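Putative uncharacterized protein (Aeropyrum pernix, PDB 3P1Z) is uncharacterised but resembles tRNA-intron endonucleases and may bind nucleic acid and act in tRNA splicing. Local coordinates at residues A[86-89]-A[90-94]; A[40-44]-A[45-49]. One frame throughout, in Å; residues are numbered along the deposited sequence.

Interaction 1: A[86-89]-A[90-94]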
loop_
_atom_site.group_PDB
_atom_site.type_symbol
_atom_site.label_atom_id
_atom_site.label_comp_id
_atom_site.label_asym_id
_atom_site.label_seq_id
_atom_site.Cartn_x
_atom_site.Cartn_y
_atom_site.Cartn_z
ATOM N N ALA A 86 2.985 -3.893 26.484
ATOM C CA ALA A 86 4.113 -3.823 27.415
ATOM C C ALA A 86 5.314 -3.143 26.779
ATOM O O ALA A 86 6.038 -2.380 27.424
ATOM C CB ALA A 86 4.499 -5.220 27.859
ATOM N N LEU A 87 5.534 -3.463 25.508
ATOM C CA LEU A 87 6.616 -2.868 24.742
ATOM C C LEU A 87 6.362 -1.375 24.562
ATOM O O LEU A 87 7.249 -0.567 24.851
ATOM C CB LEU A 87 6.800 -3.582 23.392
ATOM C CG LEU A 87 7.355 -5.011 23.489
ATOM C CD1 LEU A 87 7.377 -5.742 22.134
ATOM C CD2 LEU A 87 8.744 -4.980 24.121
ATOM N N VAL A 88 5.155 -1.009 24.117
ATOM C CA VAL A 88 4.811 0.396 23.878
ATOM C C VAL A 88 4.874 1.165 25.168
ATOM O O VAL A 88 5.115 2.376 25.183
ATOM C CB VAL A 88 3.377 0.573 23.346
ATOM C CG1 VAL A 88 3.093 2.045 23.103
ATOM C CG2 VAL A 88 3.174 -0.235 22.083
ATOM N N TYR A 89 4.613 0.439 26.247
ATOM C CA TYR A 89 4.693 0.965 27.592
ATOM C C TYR A 89 6.143 1.244 27.913
ATOM O O TYR A 89 6.504 2.371 28.248
ATOM C CB TYR A 89 4.151 -0.071 28.563
ATOM C CG TYR A 89 4.022 0.403 29.978
ATOM C CD1 TYR A 89 2.779 0.723 30.501
ATOM C CD2 TYR A 89 5.132 0.519 30.802
ATOM C CE1 TYR A 89 2.643 1.150 31.809
ATOM C CE2 TYR A 89 5.004 0.945 32.109
ATOM C CZ TYR A 89 3.755 1.262 32.603
ATOM O OH TYR A 89 3.594 1.694 33.892
ATOM N N PHE A 90 6.976 0.215 27.804
ATOM C CA PHE A 90 8.391 0.366 28.115
ATOM C C PHE A 90 8.948 1.557 27.364
ATOM O O PHE A 90 9.559 2.442 27.958
ATOM C CB PHE A 90 9.192 -0.876 27.730
ATOM C CG PHE A 90 8.823 -2.106 28.491
ATOM C CD1 PHE A 90 8.009 -2.037 29.602
ATOM C CD2 PHE A 90 9.318 -3.338 28.109
ATOM C CE1 PHE A 90 7.666 -3.180 30.296
ATOM C CE2 PHE A 90 8.992 -4.481 28.808
ATOM C CZ PHE A 90 8.164 -4.403 29.904
ATOM N N ASP A 91 8.738 1.548 26.049
ATOM C CA ASP A 91 9.161 2.628 25.174
ATOM C C ASP A 91 8.724 3.940 25.793
ATOM O O ASP A 91 9.528 4.855 25.969
ATOM C CB ASP A 91 8.515 2.462 23.796
ATOM C CG ASP A 91 9.215 3.272 22.707
ATOM O OD1 ASP A 91 10.339 2.906 22.303
ATOM O OD2 ASP A 91 8.628 4.269 22.239
ATOM N N LEU A 92 7.445 4.020 26.149
ATOM C CA LEU A 92 6.902 5.237 26.737
ATOM C C LEU A 92 7.514 5.568 28.098
ATOM O O LEU A 92 7.777 6.738 28.399
ATOM C CB LEU A 92 5.371 5.174 26.816
ATOM C CG LEU A 92 4.608 5.260 25.475
ATOM C CD1 LEU A 92 3.109 5.014 25.690
ATOM C CD2 LEU A 92 4.864 6.586 24.725
ATOM N N ARG A 93 7.750 4.552 28.920
ATOM C CA ARG A 93 8.456 4.782 30.175
ATOM C C ARG A 93 9.860 5.291 29.875
ATOM O O ARG A 93 10.291 6.295 30.431
ATOM C CB ARG A 93 8.508 3.516 31.030
ATOM C CG ARG A 93 7.147 3.010 31.514
ATOM C CD ARG A 93 6.502 3.919 32.568
ATOM N NE ARG A 93 7.116 3.825 33.889
ATOM C CZ ARG A 93 7.776 4.816 34.490
ATOM N NH1 ARG A 93 7.919 5.997 33.900
ATOM N NH2 ARG A 93 8.295 4.626 35.694
ATOM N N ARG A 94 10.560 4.623 28.969
ATOM C CA ARG A 94 11.918 5.040 28.643
ATOM C C ARG A 94 12.004 6.494 28.161
ATOM O O ARG A 94 13.004 7.168 28.408
ATOM C CB ARG A 94 12.566 4.088 27.631
ATOM C CG ARG A 94 12.478 2.605 28.007
ATOM C CD ARG A 94 13.532 1.773 27.278
ATOM N NE ARG A 94 13.169 0.360 27.162
ATOM C CZ ARG A 94 13.897 -0.556 26.515
ATOM N NH1 ARG A 94 15.040 -0.212 25.924
ATOM N NH2 ARG A 94 13.483 -1.823 26.460
#
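Y89 and R93, one helical turn apart, lie side by side and point the same way, the phenol ring and the guanidinium plane standing at 86° to each other. The aliphatic part of the arginine does the touching: R93 CD runs past Y89 CE2 at 3.4 Å, and that same ring carbon sits at the edge of the guanidinium, in its plane. Bends at chi2 (-70°) and chi3 (-74°) keep the arginine chain alongside the tyrosine. Their polar ends converge on one acidic side chain of helix 49-57, where E51 is hydrogen-bonded to Y89 OH through OE1 and salt-bridged to R93 NH2 through OE2; R93 NH1 bonds to the carbonyl of R97. D91 OD2 is likewise satisfied, by a salt bridge to K95 and a hydrogen bond with the hydroxyl of Y160.

Beneath the side chains the backbone follows the usual i to i+4 pattern. D91 N meets L87 O at 2.9 Å, nearly straight, whereas L92 N reaches V88 O at 3.0 Å from above the carbonyl plane. F90 N bonds to A86 O at 2.8 Å, and that oxygen also lies over one face of the F90 ring. On another flank V88 CG1 and L92 CD1 pack at 3.9 Å.

This segment of helix 83-95 is thus gripped from several directions: Y89 and R93 face helix 49-57 and Y41, F90 meets the ring of W69 on helix 68-79, and V88, D91 and L92 rest on strand 158-166.

Interaction 2: A[40-44]-A[45-49]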
loop_
_atom_site.group_PDB
_atom_site.type_symbol
_atom_site.label_atom_id
_atom_site.label_comp_id
_atom_site.label_asym_id
_atom_site.label_seq_id
_atom_site.Cartn_x
_atom_site.Cartn_y
_atom_site.Cartn_z
ATOM N N GLY A 40 2.764 7.084 41.614
ATOM C CA GLY A 40 1.577 6.265 41.799
ATOM C C GLY A 40 1.574 4.816 41.323
ATOM O O GLY A 40 0.559 4.124 41.460
ATOM N N TYR A 41 2.681 4.338 40.768
ATOM C CA TYR A 41 2.713 2.957 40.288
ATOM C C TYR A 41 2.677 1.950 41.446
ATOM O O TYR A 41 1.947 0.949 41.397
ATOM C CB TYR A 41 3.929 2.712 39.391
ATOM C CG TYR A 41 3.812 3.381 38.042
ATOM C CD1 TYR A 41 2.674 3.216 37.273
ATOM C CD2 TYR A 41 4.833 4.175 37.544
ATOM C CE1 TYR A 41 2.548 3.824 36.052
ATOM C CE2 TYR A 41 4.719 4.787 36.314
ATOM C CZ TYR A 41 3.574 4.605 35.574
ATOM O OH TYR A 41 3.443 5.195 34.352
ATOM N N LEU A 42 3.465 2.225 42.484
ATOM C CA LEU A 42 3.537 1.375 43.667
ATOM C C LEU A 42 2.823 2.016 44.849
ATOM O O LEU A 42 3.248 3.052 45.366
ATOM C CB LEU A 42 4.998 1.096 44.023
ATOM C CG LEU A 42 5.273 0.521 45.418
ATOM C CD1 LEU A 42 4.865 -0.931 45.469
ATOM C CD2 LEU A 42 6.738 0.669 45.771
ATOM N N ARG A 43 1.729 1.403 45.270
ATOM C CA ARG A 43 0.987 1.928 46.402
ATOM C C ARG A 43 0.833 0.827 47.441
ATOM O O ARG A 43 0.081 -0.139 47.252
ATOM C CB ARG A 43 -0.368 2.489 45.951
ATOM C CG ARG A 43 -1.269 2.990 47.077
ATOM C CD ARG A 43 -0.601 4.087 47.919
ATOM N NE ARG A 43 -1.365 4.369 49.138
ATOM C CZ ARG A 43 -1.241 5.468 49.879
ATOM N NH1 ARG A 43 -0.377 6.420 49.533
ATOM N NH2 ARG A 43 -1.995 5.613 50.966
ATOM N N LYS A 44 1.582 0.970 48.530
ATOM C CA LYS A 44 1.608 -0.034 49.585
ATOM C C LYS A 44 2.023 -1.378 49.057
ATOM O O LYS A 44 1.271 -2.355 49.130
ATOM C CB LYS A 44 0.244 -0.140 50.211
ATOM C CG LYS A 44 -0.415 1.207 50.170
ATOM C CD LYS A 44 -0.854 1.609 51.542
ATOM C CE LYS A 44 -1.391 0.389 52.284
ATOM N NZ LYS A 44 -1.720 0.699 53.720
ATOM N N GLY A 45 3.232 -1.412 48.514
ATOM C CA GLY A 45 3.792 -2.636 47.984
ATOM C C GLY A 45 3.181 -3.133 46.686
ATOM O O GLY A 45 3.867 -3.771 45.893
ATOM N N ARG A 46 1.899 -2.857 46.463
ATOM C CA ARG A 46 1.244 -3.277 45.228
ATOM C C ARG A 46 1.758 -2.489 44.036
ATOM O O ARG A 46 1.543 -1.272 43.949
ATOM C CB ARG A 46 -0.258 -3.091 45.333
ATOM C CG ARG A 46 -0.831 -3.458 46.685
ATOM C CD ARG A 46 -2.353 -3.352 46.659
ATOM N NE ARG A 46 -2.940 -4.328 45.741
ATOM C CZ ARG A 46 -3.137 -4.119 44.441
ATOM N NH1 ARG A 46 -3.677 -5.076 43.688
ATOM N NH2 ARG A 46 -2.795 -2.956 43.894
ATOM N N LEU A 47 2.448 -3.189 43.134
ATOM C CA LEU A 47 2.920 -2.605 41.878
ATOM C C LEU A 47 1.960 -2.928 40.732
ATOM O O LEU A 47 1.430 -4.048 40.615
ATOM C CB LEU A 47 4.334 -3.091 41.531
ATOM C CG LEU A 47 5.137 -2.212 40.567
ATOM C CD1 LEU A 47 5.216 -0.791 41.096
ATOM C CD2 LEU A 47 6.541 -2.755 40.314
ATOM N N GLU A 48 1.740 -1.923 39.895
ATOM C CA GLU A 48 0.939 -2.069 38.689
ATOM C C GLU A 48 1.693 -2.888 37.651
ATOM O O GLU A 48 2.778 -2.490 37.215
ATOM C CB GLU A 48 0.597 -0.699 38.121
ATOM C CG GLU A 48 -0.044 0.237 39.130
ATOM C CD GLU A 48 -0.724 1.409 38.459
ATOM O OE1 GLU A 48 -0.657 1.496 37.207
ATOM O OE2 GLU A 48 -1.327 2.234 39.178
ATOM N N PRO A 49 1.091 -4.016 37.234
ATOM C CA PRO A 49 1.632 -5.119 36.433
ATOM C C PRO A 49 2.563 -4.693 35.306
ATOM O O PRO A 49 3.562 -5.364 35.060
ATOM C CB PRO A 49 0.373 -5.773 35.856
ATOM C CG PRO A 49 -0.664 -5.519 36.858
ATOM C CD PRO A 49 -0.362 -4.159 37.431
#
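Y41 and E48 meet at the open end of a tight hairpin, their side chains crossing at about a right angle. The carboxylate comes to the rim of the phenol ring, with E48 OE1 in the ring plane and 3.7 Å from Y41 CD1, while the two flat groups are turned 83° apart. A backbone bond ties the same residues: E48 N to Y41 O, 3.2 Å, with the donor above the carbonyl plane.

One step inward, L42 and L47 form an antiparallel non-hydrogen-bonded pair and put their side chains on the same face. With CG of L47 anti to its backbone N (chi1 -158°), the branch that ends in L47 CD1 reaches across to the partner strand and lies 3.5 Å from L42 CB. The L42 CA also makes a CH...O contact with R46 O. That oxygen takes the firmer bond of the next pair, R43 N to R46 O at 3.0 Å; the return bond, R46 N to R43 O, is weak at 3.4 Å. The arginine side chains leave from the face opposite the leucines, into exposed surroundings.

Around this first shell, L42 packs on C33 and L36 of helix 30-38, and L47 on A52 of helix 49-57 and on L61. The hydroxyl of Y41 is hydrogen-bonded to the carbonyl of P99, and E48 occupies the N-cap position of helix 49-57. Backbone hydrogen bonds between G45 and V24 and between L47 and V22 join the hairpin to strand 21-26.

The whole is a beta hairpin with a two-residue loop, K44-G45, both at positive phi, in a type I' turn from R43 to R46. It forms one side of the four-stranded antiparallel sheet in the SEN2-like N-terminal region.

Interaction 2 comes first along the chain, in the hairpin between helices 30-38 and 49-57; interaction 1 follows on helix 83-95. The hairpin belongs to the SEN2-like N-terminal part and the helical segment to the catalytic C-terminal part. Although their centres are about 17 Å apart, they touch through Y41, whose CE1 lies 3.2 Å from Y89 OH and whose CE2 lies 3.5 Å from R93 NE. Helix 49-57, which starts straight after E48, lies against both contacts. The two contacts therefore meet at Y41, where the hairpin at one side of the N-terminal sheet packs against helix 83-95.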